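Local coordinates for protein Two-component system sensor histidine kinase (Bacteroides thetaiotaomicron, PDB 3OTT) that probably senses saccharides through this extracellular beta-propeller and beta-sandwich part of a predicted histidine kinase that regulates transcription, at residues I15-E20 / Y298-S303. Residues are numbered along the deposited sequence; the frame is centred on the assembly and turned at random.
Sequences IYLGAE and YGISLS
Ile15 and Ile300 form an antiparallel hydrogen-bonded pair. Ile15 N gives a nearly straight bond to Ile300 O (2.8 Å, 172°). Ile300 N returns one to Ile15 O, also 2.8 Å but more bent. Ile15 ends strand 13-15, an edge strand of a four-stranded antiparallel sheet ordered 13-15, 300-303, 292-296, 281-286.

Apolar contacts lie on the sheet face carrying both isoleucines. Ile15 CB and Ile300 CB are 4.0 Å apart. A chi1 of -63° puts Ile15 CG1 beside the backbone N, and Ile15 CD1, carried on CG1, meets Leu302 CB at 4.1 Å. Leu17 CD2 adds a looser touch on Ile300 CD1. Trp293 of the next strand lies against Ile15, Ile300 and Leu302.

Two tyrosines meet beside Gly299. Tyr16 lays CE1 3.6 Å from Tyr298 CE2, and its CD1 sits over one face of the Tyr298 ring, toward the rim. The planes are oblique, at 42°. Tyr16 OH is hydrogen-bonded to Thr277 OG1, which helps hold the ring; Thr277 OG1 also bonds Tyr298 O. Gly299 CA lies 4.0 Å from Tyr16 CD1.

The chemistry is consistent with the Velcro closure of beta-propellers, an N-terminal strand completing a blade: backbone bonds set the register, and apolar side chains pack on one face.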
loop_
_atom_site.group_PDB
_atom_site.type_symbol
_atom_site.label_atom_id
_atom_site.label_comp_id
_atom_site.label_asym_id
_atom_site.label_seq_id
_atom_site.Cartn_x
_atom_site.Cartn_y
_atom_site.Cartn_z
ATOM N N ILE B 15 -19.812 30.440 4.432
ATOM C CA ILE B 15 -19.593 30.742 3.022
ATOM C C ILE B 15 -20.954 30.750 2.245
ATOM O O ILE B 15 -21.754 29.807 2.366
ATOM C CB ILE B 15 -18.632 29.652 2.418
ATOM C CG1 ILE B 15 -17.245 29.697 3.122
ATOM C CG2 ILE B 15 -18.600 29.785 0.909
ATOM C CD1 ILE B 15 -16.524 28.352 3.145
ATOM N N TYR B 16 -21.204 31.815 1.501
ATOM C CA TYR B 16 -22.456 32.064 0.742
ATOM C C TYR B 16 -22.139 32.158 -0.741
ATOM O O TYR B 16 -21.110 32.703 -1.151
ATOM C CB TYR B 16 -23.122 33.375 1.214
ATOM C CG TYR B 16 -23.403 33.250 2.687
ATOM C CD1 TYR B 16 -24.489 32.478 3.123
ATOM C CD2 TYR B 16 -22.519 33.777 3.651
ATOM C CE1 TYR B 16 -24.755 32.282 4.483
ATOM C CE2 TYR B 16 -22.776 33.564 5.048
ATOM C CZ TYR B 16 -23.936 32.797 5.433
ATOM O OH TYR B 16 -24.262 32.539 6.752
ATOM N N LEU B 17 -23.045 31.645 -1.546
ATOM C CA LEU B 17 -22.818 31.527 -2.958
ATOM C C LEU B 17 -23.452 32.702 -3.682
ATOM O O LEU B 17 -24.425 33.281 -3.206
ATOM C CB LEU B 17 -23.420 30.217 -3.484
ATOM C CG LEU B 17 -22.942 28.937 -2.806
ATOM C CD1 LEU B 17 -23.777 27.763 -3.264
ATOM C CD2 LEU B 17 -21.455 28.685 -3.024
ATOM N N GLY B 18 -22.935 33.030 -4.860
ATOM C CA GLY B 18 -23.563 34.081 -5.667
ATOM C C GLY B 18 -24.748 33.524 -6.433
ATOM O O GLY B 18 -25.222 32.426 -6.127
ATOM N N ALA B 19 -25.219 34.286 -7.412
ATOM C CA ALA B 19 -26.235 33.852 -8.357
ATOM C C ALA B 19 -27.559 33.324 -7.747
ATOM O O ALA B 19 -28.154 32.392 -8.316
ATOM C CB ALA B 19 -25.614 32.796 -9.346
ATOM N N GLU B 20 -28.003 33.899 -6.621
ATOM C CA GLU B 20 -29.177 33.413 -5.844
ATOM C C GLU B 20 -29.220 31.911 -5.431
ATOM O O GLU B 20 -30.251 31.409 -4.941
ATOM C CB GLU B 20 -30.526 33.808 -6.469
ATOM C CG GLU B 20 -31.736 33.710 -5.435
ATOM C CD GLU B 20 -32.238 35.085 -4.854
ATOM O OE1 GLU B 20 -31.994 36.172 -5.458
ATOM O OE2 GLU B 20 -32.909 35.064 -3.785
ATOM N N TYR B 298 -29.152 27.215 3.657
ATOM C CA TYR B 298 -28.700 28.562 3.402
ATOM C C TYR B 298 -27.174 28.713 3.581
ATOM O O TYR B 298 -26.694 29.085 4.664
ATOM C CB TYR B 298 -29.533 29.577 4.202
ATOM C CG TYR B 298 -29.175 31.051 3.940
ATOM C CD1 TYR B 298 -29.466 31.664 2.728
ATOM C CD2 TYR B 298 -28.527 31.811 4.923
ATOM C CE1 TYR B 298 -29.098 32.989 2.493
ATOM C CE2 TYR B 298 -28.198 33.128 4.711
ATOM C CZ TYR B 298 -28.480 33.703 3.501
ATOM O OH TYR B 298 -28.136 35.001 3.317
ATOM N N GLY B 299 -26.413 28.458 2.518
ATOM C CA GLY B 299 -24.953 28.575 2.585
ATOM C C GLY B 299 -24.235 27.327 3.127
ATOM O O GLY B 299 -24.845 26.259 3.344
ATOM N N ILE B 300 -22.975 27.521 3.481
ATOM C CA ILE B 300 -22.040 26.490 3.867
ATOM C C ILE B 300 -21.407 26.903 5.161
ATOM O O ILE B 300 -21.044 28.044 5.345
ATOM C CB ILE B 300 -20.926 26.391 2.787
ATOM C CG1 ILE B 300 -21.463 25.728 1.551
ATOM C CG2 ILE B 300 -19.662 25.671 3.275
ATOM C CD1 ILE B 300 -20.676 26.081 0.291
ATOM N N SER B 301 -21.266 25.948 6.062
ATOM C CA SER B 301 -20.567 26.143 7.287
ATOM C C SER B 301 -19.336 25.278 7.223
ATOM O O SER B 301 -19.401 24.054 6.949
ATOM C CB SER B 301 -21.466 25.714 8.457
ATOM O OG SER B 301 -22.152 26.805 9.043
ATOM N N LEU B 302 -18.181 25.888 7.428
ATOM C CA LEU B 302 -16.937 25.125 7.274
ATOM C C LEU B 302 -16.334 25.000 8.650
ATOM O O LEU B 302 -16.157 25.997 9.341
ATOM C CB LEU B 302 -15.979 25.870 6.343
ATOM C CG LEU B 302 -14.478 25.496 6.387
ATOM C CD1 LEU B 302 -14.263 24.027 6.148
ATOM C CD2 LEU B 302 -13.666 26.325 5.335
ATOM N N SER B 303 -15.991 23.795 9.052
ATOM C CA SER B 303 -15.379 23.614 10.360
ATOM C C SER B 303 -13.899 23.162 10.168
ATOM O O SER B 303 -13.607 22.035 9.762
ATOM C CB SER B 303 -16.235 22.606 11.162
ATOM O OG SER B 303 -15.559 22.110 12.290
#